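Local coordinates for D-alanyl-D-alanine carboxypeptidase (Streptococcus pneumoniae R6, PDB 1XP4), which probably trims the terminal D-alanine from peptidoglycan precursor peptides, acting as a serine-type carboxypeptidase of the S11 family in cell wall synthesis, at residues 48-53 / 128-133; 108-113 / 118-123; 18-21 / 26-29; 175-180 / 245-250; 73-76 / 82-85. All coordinates share one frame; numbering follows the deposited sequence.

Contact 1 (48-53 / 128-133); sequences VYLVYE and RAKLLE
Leu50 and Lys130 mark the place where helix segments 48-53 and 128-133 come nearest, their CA atoms 8.4 Å apart. The segment axes run at 91° to each other and pass 11.4 Å apart at their closest, too far for close backbone packing, so long side chains bridge the gap. Lys130 does most of it. With chi2 at 56° and chi3 at 68° its chain bends twice and brings the ammonium up to Glu53, which comes from the opposite direction on an extended chain. Lys130 NZ bonds to Glu53 OE2 at 2.9 Å, on the syn lone pair. A weak second bridge of 3.3 Å joins Lys130 NZ to Glu133 OE1 on its own helix, completing a salt-bridge network between crossed helices of the helical part of the domain. Sharing one lysine probably offsets the carboxylates' mutual repulsion. Along the lysine chain, Lys130 CE slides past Leu50 CD2 at 4.0 Å, while NZ lies at the edge of the Tyr49 ring, near its plane, 3.9 Å from Tyr49 CE2. Beyond the pair, Tyr49 makes edge-to-face contacts with Trp134 and Tyr184 and leans on Leu180 of helix 170-183, whereas Val48 and Tyr52 pack against helix 93-103.

Contact 2 (108-113 / 118-123); sequences AAIALA and GSEKDF
Ser119 OG is held twice by Asp122: it accepts the backbone N-H of Asp122 at 3.2 Å, almost in line, and donates to Asp122 OD2 at 2.7 Å, meeting that oxygen from above the carboxylate plane. This is an N-cap at the start of helix 120-133, and it belongs to a tight helix-to-helix turn in the helical part of a fold shared with the beta-lactamase clan. Gly118, the first residue to leave helix 106-117, makes the turn possible with a positive phi of 91°, and the chain then starts the next helix within two residues. Across the turn the two helices meet through Ala113, Ile110, Glu120 and Phe123. Glu120 reaches out on an extended chain beside Ile110, where Glu120 OE2 passes 4.1 Å from Ile110 CG1. Its charged end is not left bare: OE1 bonds to Tyr71 OH and OE2 to Thr144 OG1, two ties that should fix the rotation of the carboxylate. On the apolar side, the ring of Phe123 is swung back toward the first helix, CG trans to the backbone N (chi1 -163°). The methyl of Ala113 covers one of its faces in a CH-pi contact, CB lying 3.9 Å from the Phe123 ring centroid and 25° off the normal, displaced toward the rim so that Phe123 CG is the ring atom nearest Ala113 CB, at 3.5 Å.

Contact 3 (18-21 / 26-29); sequences IAVE and KILY
Ala19 faces both Leu28 and Tyr29 across a hairpin whose segments, 18-21 and 26-29, run antiparallel at 135° with their axes 4.6 Å apart: a classic beta bulge. Ala19 N bonds to Tyr29 O at 2.8 Å, and Leu28 N returns a bond to Ala19 O, also 2.8 Å, so one residue of the first strand spends both its polar atoms on two successive residues of the second. Leu28 takes up the extra length with a near-helical psi of -28°. Nearer the turn, Glu21 N reaches Lys26 O at 3.0 Å. The bulge shifts the register by one, and Val20 then stands in a non-hydrogen-bonded pair with Ile27. Their side chains lie on the same face, Val20 CG1 against Ile27 CG1 at 3.9 Å. Ile18 joins them from further along: with CG1 trans to its backbone N (chi1 -169°) it crosses Ile27 at about a right angle, and Ile18 CD1 ends 4.1 Å from Ile27 CD1. On the other face Ala19 CB meets Tyr29 CB at 4.2 Å. Glu21 turns its carboxylate to backbone N-H groups of Asn23 and Thr24 within the hairpin turn, the bond to Asn23 being weak. Lys26 forms a salt bridge with Asp353, in the C-terminal part of the chain. Strand 26-31 is an edge strand of the five-stranded sheet, and strand 17-21 pairs on its other side with strand 244-253. Helix 262-277 covers the Ala19 and Tyr29 face, while Ile18 and Ile27 look toward Tyr171 of helix 170-183.

Contact 4 (175-180 / 245-250); sequences IVARNL and RVITVV
Ile247 carries the whole contact from the strand side, where segment 245-250 of strand 244-253 meets segment 175-180 of helix 170-183, and it pushes two branches against Ala177 and Arg178. The packed part is small, and apolar on the side-chain side. Ile247 CD1 ends close to the helix backbone, 3.5 Å from Arg178 CA and equally near Arg178 N, while the shorter branch, Ile247 CG2, meets Ala177 CB at 3.7 Å. The first torsion divides the work: chi1 of -64° sets CG1 opposite the carbonyl carbon and CG2 opposite the backbone N, and Ile247 CD1 also comes within 4.1 Å of Ala177 CB. The CA atoms of Arg178 and Ile247 lie 7.3 Å apart. The other side of the contact is looser. Of the Arg178 side chain, CB alone touches, 3.9 Å from Ile247 CD1, and the chain then runs out straight from CG to NE, leaving the core. Its guanidinium is held by backbone carbonyls, NE by Ala22 O and NH2 by Asn23 O, and so links the helix to the turn of hairpin 17-21/26-31. Helices packed on both faces of a five-stranded antiparallel sheet fit the fold of the beta-lactamase clan. Strand 244-253 is the middle strand of the five and pairs with strands 17-21 and 234-241. Val246 and Thr248 face the other way, onto helix 262-277, whereas helix 170-183 turns Val176 and Leu180 toward Leu45 of helix 44-57.

Contact 5 (73-76 / 82-85); sequences YQLT and SNIP
The methyl of Thr76 lies over the flat side-chain amide of Asn83, with Thr76 CG2 3.5 Å from Asn83 ND2 and also 3.5 Å from Asn83 CG. The two side chains cross at about a right angle. The methyl sits above the amide face and leaves the amide's polar atoms to bond in other directions. Thr76 is turned this way by its hydroxyl: chi1 is 72°, which puts OG1 between the backbone N and the carbonyl carbon and lets it donate back to Tyr73 O at 2.7 Å, three residues earlier. That bond holds CG2 toward Asn83. Leu75 adds a thinner wall beside the amide nitrogen, Leu75 CG lying 4.2 Å from Asn83 ND2, while the 3.8 Å between Leu75 O and Asn83 ND2 is too long to count as a bond. Asn83 OD1 accepts from the backbone N of Ser107 at the start of helix 106-117, a tie that probably fixes the amide's rotation, and a weak bond from Ser82 OG to Ser104 O lies alongside. Further along, Ile84 and Pro85 touch strand 201-204. The side chain of Asn83 lies about 7 Å from that of Lys44, the predicted proton acceptor, and about 8 Å from that of Ser104, likewise a predicted active-site residue, so this loop runs beside the probable active site of a penicillin-binding protein, next to what looks like its SxN motif.

Contacts 1 and 2 join helices, contact 5 a short helix's end and the loop after it, contact 3 pairs strands of the sheet, and contact 4 packs a helix on that sheet. The first four are buried, contact 4 nearest the centre of the chain. Contacts 1 and 2 share helix 120-133 and touch where Leu50 CD1 meets Phe123 CZ at 3.4 Å, while Ile110 of contact 2 leans on Leu75 of contact 5. Leu131 on Val176 joins contact 1 to contact 4, and strand pairing joins 4 to 3. The chemistry differs with place: a salt-bridge network in contact 1, methyl against ring in 2, backbone bonds in 3, apolar side-chain packing in 4. Contact 5, farthest out and only partly buried, sets a methyl on an amide.

Contact 1 (48-53 / 128-133)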
# COMPACT_ATOMS: atom_id res chain seq x y z
N VAL A 48 9.92 -5.06 -0.14
CA VAL A 48 10.05 -4.24 1.05
C VAL A 48 9.17 -4.71 2.22
O VAL A 48 9.50 -4.46 3.38
CB VAL A 48 9.75 -2.76 0.68
CG1 VAL A 48 9.29 -1.98 1.89
CG2 VAL A 48 11.01 -2.12 0.10
N TYR A 49 8.06 -5.39 1.91
CA TYR A 49 7.18 -5.88 2.96
C TYR A 49 7.85 -7.01 3.72
O TYR A 49 7.71 -7.12 4.93
CB TYR A 49 5.87 -6.42 2.39
CG TYR A 49 4.84 -6.74 3.46
CD1 TYR A 49 3.98 -5.75 3.93
CD2 TYR A 49 4.74 -8.02 4.00
CE1 TYR A 49 3.03 -6.02 4.92
CE2 TYR A 49 3.79 -8.31 5.00
CZ TYR A 49 2.93 -7.30 5.45
OH TYR A 49 1.97 -7.57 6.40
N LEU A 50 8.58 -7.86 3.01
CA LEU A 50 9.25 -8.95 3.69
C LEU A 50 10.41 -8.43 4.54
O LEU A 50 10.77 -9.02 5.56
CB LEU A 50 9.73 -9.98 2.67
CG LEU A 50 8.61 -10.64 1.85
CD1 LEU A 50 9.20 -11.62 0.85
CD2 LEU A 50 7.64 -11.36 2.78
N VAL A 51 10.97 -7.29 4.12
CA VAL A 51 12.08 -6.67 4.83
C VAL A 51 11.63 -6.09 6.16
O VAL A 51 12.32 -6.23 7.18
CB VAL A 51 12.70 -5.53 4.00
CG1 VAL A 51 13.86 -4.92 4.76
CG2 VAL A 51 13.17 -6.06 2.65
N TYR A 52 10.48 -5.42 6.16
CA TYR A 52 9.95 -4.86 7.40
C TYR A 52 9.52 -6.01 8.31
O TYR A 52 9.64 -5.92 9.53
CB TYR A 52 8.76 -3.93 7.12
CG TYR A 52 9.15 -2.52 6.73
CD1 TYR A 52 9.66 -1.64 7.68
CD2 TYR A 52 9.04 -2.08 5.42
CE1 TYR A 52 10.06 -0.34 7.33
CE2 TYR A 52 9.43 -0.79 5.06
CZ TYR A 52 9.94 0.07 6.02
OH TYR A 52 10.33 1.34 5.66
N GLU A 53 9.05 -7.08 7.70
CA GLU A 53 8.62 -8.25 8.46
C GLU A 53 9.82 -8.91 9.13
O GLU A 53 9.68 -9.56 10.16
CB GLU A 53 7.92 -9.25 7.55
CG GLU A 53 7.25 -10.37 8.32
CD GLU A 53 6.35 -11.22 7.44
OE1 GLU A 53 6.88 -11.94 6.57
OE2 GLU A 53 5.12 -11.15 7.62
N ARG A 128 6.01 -15.29 -3.16
CA ARG A 128 4.92 -16.03 -3.78
C ARG A 128 3.97 -16.49 -2.68
O ARG A 128 2.75 -16.50 -2.86
CB ARG A 128 5.44 -17.25 -4.54
CG ARG A 128 6.20 -16.92 -5.79
CD ARG A 128 6.66 -18.16 -6.53
NE ARG A 128 7.34 -17.81 -7.77
CZ ARG A 128 7.80 -18.69 -8.65
NH1 ARG A 128 7.65 -19.99 -8.42
NH2 ARG A 128 8.41 -18.29 -9.76
N ALA A 129 4.54 -16.86 -1.55
CA ALA A 129 3.75 -17.34 -0.43
C ALA A 129 2.96 -16.20 0.18
O ALA A 129 1.76 -16.33 0.44
CB ALA A 129 4.64 -17.97 0.61
N LYS A 130 3.65 -15.08 0.41
CA LYS A 130 3.03 -13.90 1.00
C LYS A 130 1.83 -13.44 0.17
O LYS A 130 0.78 -13.11 0.72
CB LYS A 130 4.06 -12.77 1.10
CG LYS A 130 3.51 -11.49 1.70
CD LYS A 130 2.90 -11.72 3.09
CE LYS A 130 3.94 -12.08 4.15
NZ LYS A 130 3.35 -12.12 5.52
N LEU A 131 1.97 -13.42 -1.15
CA LEU A 131 0.86 -13.01 -1.98
C LEU A 131 -0.33 -13.94 -1.79
O LEU A 131 -1.48 -13.49 -1.74
CB LEU A 131 1.28 -12.96 -3.46
CG LEU A 131 2.26 -11.86 -3.89
CD1 LEU A 131 2.46 -11.92 -5.40
CD2 LEU A 131 1.73 -10.49 -3.51
N LEU A 132 -0.07 -15.24 -1.67
CA LEU A 132 -1.15 -16.21 -1.49
C LEU A 132 -1.87 -15.98 -0.17
O LEU A 132 -3.06 -16.23 -0.05
CB LEU A 132 -0.62 -17.63 -1.55
CG LEU A 132 -0.19 -18.09 -2.95
CD1 LEU A 132 0.39 -19.49 -2.89
CD2 LEU A 132 -1.40 -18.04 -3.87
N GLU A 133 -1.13 -15.51 0.83
CA GLU A 133 -1.70 -15.21 2.14
C GLU A 133 -2.71 -14.09 1.97
O GLU A 133 -3.82 -14.15 2.49
CB GLU A 133 -0.61 -14.71 3.08
CG GLU A 133 -0.11 -15.70 4.07
CD GLU A 133 0.88 -15.06 5.01
OE1 GLU A 133 0.58 -13.98 5.55
OE2 GLU A 133 1.97 -15.65 5.21

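Contact 2 (108-113 / 118-123)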
# COMPACT_ATOMS: atom_id res chain seq x y z
N ALA A 108 20.08 -2.85 -4.57
CA ALA A 108 19.66 -2.64 -3.19
C ALA A 108 18.62 -3.73 -2.87
O ALA A 108 18.70 -4.40 -1.84
CB ALA A 108 19.03 -1.26 -3.04
N ALA A 109 17.66 -3.91 -3.77
CA ALA A 109 16.62 -4.91 -3.60
C ALA A 109 17.21 -6.31 -3.49
O ALA A 109 16.96 -7.03 -2.51
CB ALA A 109 15.63 -4.86 -4.76
N ILE A 110 17.99 -6.70 -4.49
CA ILE A 110 18.60 -8.01 -4.51
C ILE A 110 19.40 -8.26 -3.23
O ILE A 110 19.20 -9.27 -2.55
CB ILE A 110 19.54 -8.18 -5.72
CG1 ILE A 110 18.73 -8.00 -7.01
CG2 ILE A 110 20.19 -9.55 -5.69
CD1 ILE A 110 19.56 -8.10 -8.28
N ALA A 111 20.28 -7.33 -2.90
CA ALA A 111 21.09 -7.46 -1.69
C ALA A 111 20.22 -7.79 -0.47
O ALA A 111 20.50 -8.74 0.27
CB ALA A 111 21.89 -6.18 -1.46
N LEU A 112 19.17 -7.00 -0.24
CA LEU A 112 18.29 -7.22 0.89
C LEU A 112 17.69 -8.64 0.87
O LEU A 112 17.59 -9.31 1.90
CB LEU A 112 17.16 -6.19 0.89
CG LEU A 112 17.54 -4.77 1.31
CD1 LEU A 112 16.43 -3.79 0.96
CD2 LEU A 112 17.85 -4.75 2.80
N ALA A 113 17.31 -9.08 -0.33
CA ALA A 113 16.71 -10.39 -0.53
C ALA A 113 17.66 -11.53 -0.15
O ALA A 113 17.26 -12.47 0.55
CB ALA A 113 16.26 -10.54 -1.98
N GLY A 118 18.89 -15.80 1.77
CA GLY A 118 20.05 -16.51 1.27
C GLY A 118 20.24 -16.32 -0.21
O GLY A 118 21.35 -16.12 -0.70
N SER A 119 19.14 -16.38 -0.94
CA SER A 119 19.19 -16.21 -2.39
C SER A 119 17.93 -15.51 -2.89
O SER A 119 16.90 -15.52 -2.23
CB SER A 119 19.33 -17.57 -3.08
OG SER A 119 18.16 -18.35 -2.90
N GLU A 120 18.02 -14.88 -4.05
CA GLU A 120 16.85 -14.22 -4.59
C GLU A 120 15.76 -15.27 -4.83
O GLU A 120 14.57 -15.01 -4.63
CB GLU A 120 17.21 -13.49 -5.89
CG GLU A 120 16.02 -12.79 -6.50
CD GLU A 120 16.40 -11.86 -7.63
OE1 GLU A 120 17.28 -12.23 -8.44
OE2 GLU A 120 15.78 -10.76 -7.73
N LYS A 121 16.15 -16.48 -5.24
CA LYS A 121 15.18 -17.53 -5.49
C LYS A 121 14.32 -17.84 -4.27
O LYS A 121 13.10 -17.88 -4.36
CB LYS A 121 15.85 -18.83 -5.91
CG LYS A 121 14.83 -19.94 -6.06
CD LYS A 121 15.42 -21.33 -6.21
CE LYS A 121 14.31 -22.38 -6.33
NZ LYS A 121 13.38 -22.36 -5.16
N ASP A 122 14.97 -18.10 -3.14
CA ASP A 122 14.24 -18.40 -1.93
C ASP A 122 13.36 -17.20 -1.59
O ASP A 122 12.20 -17.37 -1.22
CB ASP A 122 15.19 -18.69 -0.76
CG ASP A 122 16.02 -19.95 -0.99
OD1 ASP A 122 15.43 -21.00 -1.34
OD2 ASP A 122 17.26 -19.90 -0.82
N PHE A 123 13.92 -16.00 -1.74
CA PHE A 123 13.14 -14.80 -1.46
C PHE A 123 11.87 -14.76 -2.33
O PHE A 123 10.79 -14.42 -1.85
CB PHE A 123 13.97 -13.53 -1.69
CG PHE A 123 13.38 -12.32 -1.05
CD1 PHE A 123 13.59 -12.07 0.31
CD2 PHE A 123 12.59 -11.44 -1.77
CE1 PHE A 123 13.00 -10.96 0.93
CE2 PHE A 123 12.00 -10.33 -1.16
CZ PHE A 123 12.21 -10.09 0.20

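Contact 3 (18-21 / 26-29)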
# COMPACT_ATOMS: atom_id res chain seq x y z
N ILE A 18 -6.62 1.59 -10.66
CA ILE A 18 -7.60 1.41 -9.59
C ILE A 18 -7.21 2.34 -8.46
O ILE A 18 -6.02 2.58 -8.22
CB ILE A 18 -7.63 -0.04 -9.05
CG1 ILE A 18 -8.86 -0.22 -8.14
CG2 ILE A 18 -6.36 -0.34 -8.26
CD1 ILE A 18 -9.09 -1.65 -7.68
N ALA A 19 -8.21 2.86 -7.76
CA ALA A 19 -7.97 3.76 -6.65
C ALA A 19 -8.78 3.27 -5.46
O ALA A 19 -9.95 2.90 -5.61
CB ALA A 19 -8.40 5.17 -7.04
N VAL A 20 -8.18 3.26 -4.28
CA VAL A 20 -8.91 2.81 -3.09
C VAL A 20 -8.64 3.67 -1.87
O VAL A 20 -7.57 4.27 -1.75
CB VAL A 20 -8.58 1.35 -2.72
CG1 VAL A 20 -9.02 0.44 -3.83
CG2 VAL A 20 -7.10 1.19 -2.45
N GLU A 21 -9.61 3.74 -0.97
CA GLU A 21 -9.44 4.50 0.26
C GLU A 21 -8.65 3.54 1.12
O GLU A 21 -9.13 2.47 1.46
CB GLU A 21 -10.79 4.83 0.87
CG GLU A 21 -10.73 5.76 2.06
CD GLU A 21 -10.37 5.04 3.34
OE1 GLU A 21 -11.04 4.04 3.66
OE2 GLU A 21 -9.42 5.49 4.03
N LYS A 26 -11.99 0.39 0.18
CA LYS A 26 -13.12 0.61 -0.70
C LYS A 26 -12.64 1.11 -2.05
O LYS A 26 -11.77 1.98 -2.13
CB LYS A 26 -14.08 1.63 -0.09
CG LYS A 26 -15.23 1.95 -1.01
CD LYS A 26 -16.08 3.10 -0.49
CE LYS A 26 -17.12 3.52 -1.54
NZ LYS A 26 -18.08 2.42 -1.90
N ILE A 27 -13.20 0.56 -3.11
CA ILE A 27 -12.81 0.96 -4.46
C ILE A 27 -13.52 2.23 -4.92
O ILE A 27 -14.75 2.32 -4.90
CB ILE A 27 -13.09 -0.19 -5.45
CG1 ILE A 27 -12.25 -1.41 -5.05
CG2 ILE A 27 -12.80 0.25 -6.87
CD1 ILE A 27 -12.57 -2.68 -5.82
N LEU A 28 -12.74 3.23 -5.32
CA LEU A 28 -13.29 4.50 -5.76
C LEU A 28 -13.29 4.66 -7.29
O LEU A 28 -14.13 5.38 -7.85
CB LEU A 28 -12.51 5.64 -5.12
CG LEU A 28 -12.39 5.59 -3.60
CD1 LEU A 28 -11.53 6.74 -3.12
CD2 LEU A 28 -13.78 5.66 -2.97
N TYR A 29 -12.34 4.01 -7.94
CA TYR A 29 -12.23 4.07 -9.39
C TYR A 29 -11.48 2.87 -9.93
O TYR A 29 -10.54 2.37 -9.30
CB TYR A 29 -11.49 5.33 -9.83
CG TYR A 29 -11.34 5.39 -11.33
CD1 TYR A 29 -12.38 5.85 -12.12
CD2 TYR A 29 -10.20 4.91 -11.96
CE1 TYR A 29 -12.30 5.82 -13.51
CE2 TYR A 29 -10.11 4.87 -13.34
CZ TYR A 29 -11.17 5.33 -14.11
OH TYR A 29 -11.11 5.30 -15.48

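Contact 4 (175-180 / 245-250)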
# COMPACT_ATOMS: atom_id res chain seq x y z
N ILE A 175 -3.97 -4.06 -3.14
CA ILE A 175 -3.93 -4.88 -1.94
C ILE A 175 -2.52 -4.79 -1.32
O ILE A 175 -2.37 -4.47 -0.14
CB ILE A 175 -4.31 -6.35 -2.28
CG1 ILE A 175 -5.81 -6.42 -2.60
CG2 ILE A 175 -3.93 -7.29 -1.13
CD1 ILE A 175 -6.35 -7.79 -3.08
N VAL A 176 -1.50 -5.05 -2.13
CA VAL A 176 -0.12 -4.97 -1.66
C VAL A 176 0.18 -3.62 -1.01
O VAL A 176 0.63 -3.54 0.14
CB VAL A 176 0.86 -5.18 -2.84
CG1 VAL A 176 2.30 -4.88 -2.39
CG2 VAL A 176 0.73 -6.61 -3.37
N ALA A 177 -0.07 -2.55 -1.74
CA ALA A 177 0.17 -1.22 -1.21
C ALA A 177 -0.59 -1.04 0.11
O ALA A 177 -0.04 -0.55 1.10
CB ALA A 177 -0.27 -0.16 -2.22
N ARG A 178 -1.86 -1.44 0.13
CA ARG A 178 -2.64 -1.28 1.35
C ARG A 178 -2.05 -2.04 2.53
O ARG A 178 -1.86 -1.48 3.61
CB ARG A 178 -4.08 -1.71 1.14
CG ARG A 178 -4.97 -1.39 2.32
CD ARG A 178 -6.36 -2.01 2.18
NE ARG A 178 -7.17 -1.74 3.37
CZ ARG A 178 -7.83 -2.67 4.05
NH1 ARG A 178 -7.78 -3.94 3.66
NH2 ARG A 178 -8.50 -2.34 5.14
N ASN A 179 -1.76 -3.33 2.33
CA ASN A 179 -1.21 -4.12 3.42
C ASN A 179 0.10 -3.55 3.94
O ASN A 179 0.36 -3.56 5.14
CB ASN A 179 -0.99 -5.56 2.96
CG ASN A 179 -2.29 -6.26 2.68
OD1 ASN A 179 -3.32 -5.91 3.24
ND2 ASN A 179 -2.26 -7.27 1.80
N LEU A 180 0.93 -3.04 3.03
CA LEU A 180 2.20 -2.45 3.42
C LEU A 180 1.99 -1.20 4.27
O LEU A 180 2.49 -1.11 5.39
CB LEU A 180 3.04 -2.12 2.18
CG LEU A 180 4.35 -1.39 2.48
CD1 LEU A 180 5.19 -2.20 3.44
CD2 LEU A 180 5.10 -1.14 1.20
N ARG A 245 -7.18 9.27 2.95
CA ARG A 245 -6.01 8.61 2.36
C ARG A 245 -6.43 7.76 1.18
O ARG A 245 -7.28 6.87 1.28
CB ARG A 245 -5.30 7.74 3.39
CG ARG A 245 -4.07 7.07 2.83
CD ARG A 245 -2.91 7.21 3.79
NE ARG A 245 -1.73 7.68 3.08
CZ ARG A 245 -0.79 8.44 3.62
NH1 ARG A 245 -0.88 8.81 4.90
NH2 ARG A 245 0.23 8.85 2.88
N VAL A 246 -5.80 8.01 0.04
CA VAL A 246 -6.11 7.30 -1.17
C VAL A 246 -4.89 6.59 -1.71
O VAL A 246 -3.80 7.15 -1.73
CB VAL A 246 -6.61 8.27 -2.27
CG1 VAL A 246 -6.82 7.52 -3.57
CG2 VAL A 246 -7.89 8.95 -1.82
N ILE A 247 -5.08 5.34 -2.12
CA ILE A 247 -4.01 4.58 -2.73
C ILE A 247 -4.34 4.53 -4.20
O ILE A 247 -5.45 4.18 -4.59
CB ILE A 247 -3.91 3.15 -2.19
CG1 ILE A 247 -3.55 3.19 -0.70
CG2 ILE A 247 -2.83 2.39 -2.97
CD1 ILE A 247 -3.21 1.83 -0.12
N THR A 248 -3.37 4.91 -5.01
CA THR A 248 -3.52 5.00 -6.45
C THR A 248 -2.59 4.05 -7.21
O THR A 248 -1.40 3.95 -6.91
CB THR A 248 -3.25 6.46 -6.90
OG1 THR A 248 -4.47 7.20 -6.84
CG2 THR A 248 -2.68 6.53 -8.31
N VAL A 249 -3.16 3.35 -8.18
CA VAL A 249 -2.34 2.52 -9.02
C VAL A 249 -2.63 2.82 -10.48
O VAL A 249 -3.69 2.59 -11.00
CB VAL A 249 -2.70 1.09 -8.67
CG1 VAL A 249 -1.81 0.14 -9.43
CG2 VAL A 249 -2.54 0.86 -7.17
N VAL A 250 -1.66 3.45 -11.16
CA VAL A 250 -1.77 3.72 -12.59
C VAL A 250 -0.70 2.88 -13.32
O VAL A 250 0.48 3.18 -13.25
CB VAL A 250 -1.48 5.23 -12.78
CG1 VAL A 250 -1.00 5.53 -14.21
CG2 VAL A 250 -2.67 6.12 -12.48

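Contact 5 (73-76 / 82-85)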
# COMPACT_ATOMS: atom_id res chain seq x y z
N TYR A 73 26.36 -6.79 -7.41
CA TYR A 73 27.41 -5.81 -7.60
C TYR A 73 27.71 -5.54 -9.06
O TYR A 73 27.83 -4.38 -9.47
CB TYR A 73 28.67 -6.26 -6.87
CG TYR A 73 29.87 -5.39 -7.15
CD1 TYR A 73 29.86 -4.02 -6.85
CD2 TYR A 73 31.01 -5.93 -7.74
CE1 TYR A 73 30.95 -3.22 -7.14
CE2 TYR A 73 32.11 -5.13 -8.03
CZ TYR A 73 32.07 -3.78 -7.73
OH TYR A 73 33.17 -3.01 -8.05
N GLN A 74 27.84 -6.59 -9.86
CA GLN A 74 28.14 -6.42 -11.28
C GLN A 74 26.98 -5.76 -11.99
O GLN A 74 27.18 -4.97 -12.91
CB GLN A 74 28.42 -7.77 -11.93
CG GLN A 74 29.83 -8.29 -11.73
CD GLN A 74 29.86 -9.80 -11.60
OE1 GLN A 74 28.95 -10.50 -12.08
NE2 GLN A 74 30.90 -10.32 -10.94
N LEU A 75 25.78 -6.10 -11.57
CA LEU A 75 24.58 -5.56 -12.19
C LEU A 75 24.60 -4.03 -12.22
O LEU A 75 23.80 -3.41 -12.92
CB LEU A 75 23.35 -6.05 -11.45
CG LEU A 75 21.98 -5.69 -12.02
CD1 LEU A 75 21.87 -6.22 -13.43
CD2 LEU A 75 20.90 -6.29 -11.14
N THR A 76 25.51 -3.43 -11.48
CA THR A 76 25.54 -1.98 -11.43
C THR A 76 26.59 -1.28 -12.28
O THR A 76 26.50 -0.08 -12.50
CB THR A 76 25.70 -1.50 -10.00
OG1 THR A 76 27.04 -1.76 -9.55
CG2 THR A 76 24.72 -2.23 -9.11
N SER A 82 18.18 0.94 -13.18
CA SER A 82 18.33 2.01 -12.20
C SER A 82 19.05 1.50 -10.95
O SER A 82 18.55 0.65 -10.21
CB SER A 82 16.97 2.61 -11.85
OG SER A 82 15.97 1.62 -11.72
N ASN A 83 20.26 2.02 -10.75
CA ASN A 83 21.09 1.65 -9.63
C ASN A 83 21.94 2.84 -9.22
O ASN A 83 21.82 3.93 -9.78
CB ASN A 83 22.01 0.49 -9.99
CG ASN A 83 21.53 -0.84 -9.46
OD1 ASN A 83 21.19 -0.96 -8.28
ND2 ASN A 83 21.51 -1.85 -10.32
N ILE A 84 22.80 2.61 -8.24
CA ILE A 84 23.69 3.64 -7.73
C ILE A 84 25.00 2.94 -7.39
O ILE A 84 25.03 1.74 -7.12
CB ILE A 84 23.10 4.31 -6.47
CG1 ILE A 84 22.94 3.27 -5.35
CG2 ILE A 84 21.75 4.91 -6.78
CD1 ILE A 84 22.32 3.83 -4.09
N PRO A 85 26.12 3.68 -7.40
CA PRO A 85 27.41 3.07 -7.08
C PRO A 85 27.39 2.37 -5.73
O PRO A 85 26.86 2.91 -4.76
CB PRO A 85 28.35 4.27 -7.09
CG PRO A 85 27.71 5.20 -8.09
CD PRO A 85 26.27 5.11 -7.72